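Superantigen-like protein SSL10 (Staphylococcus aureus subsp. aureus, PDB 6LWT) probably binds the Fc region of human IgG, hindering C1q recognition and classical complement activation, and probably also interferes with plasma clotting by binding prothrombin. Local coordinates at residues K134-D137 with Y138-K142. Sequence-based numbering, arbitrary orientation.
Sequences KELD and YKLRK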
ATOM      1  N   LYS A 134       0.786  -2.456   2.231  1.00 16.85           N
ATOM      2  CA  LYS A 134       0.820  -1.007   2.090  1.00 16.93           C
ATOM      3  C   LYS A 134       0.834  -0.532   0.630  1.00 17.46           C
ATOM      4  O   LYS A 134       0.037   0.327   0.235  1.00 16.34           O
ATOM      5  CB  LYS A 134       2.068  -0.470   2.789  1.00 17.29           C
ATOM      6  CG  LYS A 134       2.223   1.023   2.685  1.00 18.20           C
ATOM      7  CD  LYS A 134       3.638   1.452   3.048  1.00 17.86           C
ATOM      8  CE  LYS A 134       3.730   2.953   3.123  1.00 18.56           C
ATOM      9  NZ  LYS A 134       2.853   3.523   4.171  1.00 19.36           N
ATOM     10  N   GLU A 135       1.770  -1.074  -0.151  1.00 16.86           N
ATOM     11  CA  GLU A 135       1.939  -0.656  -1.547  1.00 17.31           C
ATOM     12  C   GLU A 135       0.754  -1.102  -2.398  1.00 17.44           C
ATOM     13  O   GLU A 135       0.282  -0.351  -3.257  1.00 16.57           O
ATOM     14  CB  GLU A 135       3.243  -1.229  -2.123  1.00 18.92           C
ATOM     15  CG  GLU A 135       3.513  -0.763  -3.544  1.00 19.90           C
ATOM     16  CD  GLU A 135       4.837  -1.235  -4.130  1.00 23.49           C
ATOM     17  OE1 GLU A 135       5.763  -1.616  -3.383  1.00 22.17           O
ATOM     18  OE2 GLU A 135       4.956  -1.195  -5.370  1.00 25.75           O
ATOM     19  N   LEU A 136       0.272  -2.315  -2.148  1.00 17.11           N
ATOM     20  CA  LEU A 136      -0.866  -2.841  -2.891  1.00 18.53           C
ATOM     21  C   LEU A 136      -2.123  -2.027  -2.587  1.00 18.33           C
ATOM     22  O   LEU A 136      -2.816  -1.584  -3.498  1.00 17.21           O
ATOM     23  CB  LEU A 136      -1.072  -4.326  -2.599  1.00 20.71           C
ATOM     24  CG  LEU A 136      -2.084  -5.049  -3.501  1.00 22.20           C
ATOM     25  CD1 LEU A 136      -1.871  -4.772  -4.984  1.00 23.62           C
ATOM     26  CD2 LEU A 136      -2.009  -6.533  -3.208  1.00 24.61           C
ATOM     27  N   ASP A 137      -2.359  -1.768  -1.306  1.00 17.48           N
ATOM     28  CA  ASP A 137      -3.465  -0.911  -0.880  1.00 17.83           C
ATOM     29  C   ASP A 137      -3.405   0.449  -1.569  1.00 16.59           C
ATOM     30  O   ASP A 137      -4.375   0.873  -2.210  1.00 15.26           O
ATOM     31  CB  ASP A 137      -3.443  -0.736   0.638  1.00 17.07           C
ATOM     32  CG  ASP A 137      -4.433   0.299   1.134  1.00 18.64           C
ATOM     33  OD1 ASP A 137      -5.664   0.048   1.085  1.00 21.12           O
ATOM     34  OD2 ASP A 137      -3.978   1.375   1.598  1.00 17.89           O
ATOM     35  N   TYR A 138      -2.267   1.110  -1.442  1.00 17.19           N
ATOM     36  CA  TYR A 138      -2.097   2.446  -2.006  1.00 18.18           C
ATOM     37  C   TYR A 138      -2.313   2.488  -3.514  1.00 18.07           C
ATOM     38  O   TYR A 138      -3.070   3.324  -4.012  1.00 17.65           O
ATOM     39  CB  TYR A 138      -0.722   3.019  -1.677  1.00 19.30           C
ATOM     40  CG  TYR A 138      -0.632   4.498  -1.983  1.00 22.14           C
ATOM     41  CD1 TYR A 138      -0.375   4.956  -3.280  1.00 23.12           C
ATOM     42  CD2 TYR A 138      -0.822   5.439  -0.979  1.00 23.98           C
ATOM     43  CE1 TYR A 138      -0.312   6.311  -3.554  1.00 26.64           C
ATOM     44  CE2 TYR A 138      -0.761   6.798  -1.247  1.00 24.27           C
ATOM     45  CZ  TYR A 138      -0.500   7.223  -2.520  1.00 25.65           C
ATOM     46  OH  TYR A 138      -0.439   8.573  -2.765  1.00 28.29           O
ATOM     47  N   LYS A 139      -1.634   1.607  -4.235  1.00 17.48           N
ATOM     48  CA  LYS A 139      -1.712   1.633  -5.680  1.00 19.47           C
ATOM     49  C   LYS A 139      -3.097   1.222  -6.190  1.00 19.32           C
ATOM     50  O   LYS A 139      -3.552   1.764  -7.192  1.00 17.02           O
ATOM     51  CB  LYS A 139      -0.645   0.762  -6.307  1.00 21.25           C
ATOM     52  CG  LYS A 139       0.730   1.379  -6.193  1.00 22.51           C
ATOM     53  CD  LYS A 139       1.754   0.511  -6.880  1.00 25.18           C
ATOM     54  CE  LYS A 139       3.053   1.273  -7.030  1.00 27.94           C
ATOM     55  NZ  LYS A 139       4.038   0.452  -7.771  1.00 30.17           N
ATOM     56  N   LEU A 140      -3.743   0.269  -5.515  1.00 18.68           N
ATOM     57  CA  LEU A 140      -5.123  -0.078  -5.857  1.00 18.79           C
ATOM     58  C   LEU A 140      -6.059   1.131  -5.657  1.00 19.36           C
ATOM     59  O   LEU A 140      -6.891   1.420  -6.529  1.00 17.90           O
ATOM     60  CB  LEU A 140      -5.614  -1.292  -5.070  1.00 18.86           C
ATOM     61  CG  LEU A 140      -5.098  -2.645  -5.579  1.00 19.06           C
ATOM     62  CD1 LEU A 140      -5.387  -3.761  -4.581  1.00 19.43           C
ATOM     63  CD2 LEU A 140      -5.712  -2.952  -6.945  1.00 19.98           C
ATOM     64  N   ARG A 141      -5.909   1.859  -4.551  1.00 17.86           N
ATOM     65  CA  ARG A 141      -6.770   3.018  -4.343  1.00 18.32           C
ATOM     66  C   ARG A 141      -6.513   4.123  -5.343  1.00 19.25           C
ATOM     67  O   ARG A 141      -7.470   4.710  -5.864  1.00 19.14           O
ATOM     68  CB  ARG A 141      -6.709   3.547  -2.916  1.00 18.42           C
ATOM     69  CG  ARG A 141      -7.182   2.502  -1.929  1.00 18.25           C
ATOM     70  CD  ARG A 141      -7.552   3.113  -0.598  1.00 18.36           C
ATOM     71  NE  ARG A 141      -7.394   2.160   0.520  1.00 18.24           N
ATOM     72  CZ  ARG A 141      -8.022   2.253   1.690  1.00 18.23           C
ATOM     73  NH1 ARG A 141      -7.750   1.365   2.636  1.00 18.44           N
ATOM     74  NH2 ARG A 141      -8.898   3.234   1.940  1.00 18.36           N
ATOM     75  N   LYS A 142      -5.251   4.384  -5.644  1.00 20.08           N
ATOM     76  CA  LYS A 142      -4.911   5.386  -6.663  1.00 23.27           C
ATOM     77  C   LYS A 142      -5.505   5.038  -8.023  1.00 21.43           C
ATOM     78  O   LYS A 142      -6.051   5.919  -8.717  1.00 21.99           O
ATOM     79  CB  LYS A 142      -3.403   5.566  -6.781  1.00 26.78           C
ATOM     80  CG  LYS A 142      -3.001   6.797  -7.595  1.00 32.10           C
ATOM     81  CD  LYS A 142      -1.487   6.967  -7.612  1.00 36.84           C
ATOM     82  CE  LYS A 142      -0.845   6.007  -8.602  1.00 41.58           C
ATOM     83  NZ  LYS A 142       0.589   6.327  -8.871  1.00 46.17           N
TER
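Helix 133-148 of the beta-grasp domain, the central helix packed between the OB-fold domain and the five-stranded sheet, joins Glu135 to Lys139, Leu136 to Leu140 and Asp137 to Arg141 in successive i to i+4 pairs. Four consecutive alpha-helical backbone bonds run along it, from Tyr138 N to Lys134 O at one end to Arg141 N to Asp137 O (3.0 Å) at the other. Glu135 and Lys139 run alongside each other, both extended, and form a salt bridge in which NZ of Lys139 meets OE2 of Glu135 at 3.1 Å on the anti side, somewhat out of the carboxylate plane. Each charge has a second partner: Lys128 holds Glu135 OE1, and Glu28 of the OB-fold domain takes Lys139 NZ. On the face turned to the sheet, Leu136 CD1 lies 3.7 Å from Leu140 CD1, and both leucines touch Ile162 of strand 159-164. The Tyr138 ring meets that of Tyr22, at the end of helix 14-22, and its side chain also touches Val76 and Thr26. The buried carboxylate of Asp137 is shared: OD2 bonds to the hydroxyl of Tyr22, while OD1 accepts from Arg141, whose NH2 bonds to Tyr151 OH and Ser176 O. Carboxylate and guanidinium planes stand 84° apart; OD1 lies in the guanidinium plane and alone receives both NE at 2.8 Å and NH1 at 2.9 Å, on its syn side, with NE well out of the carboxylate plane.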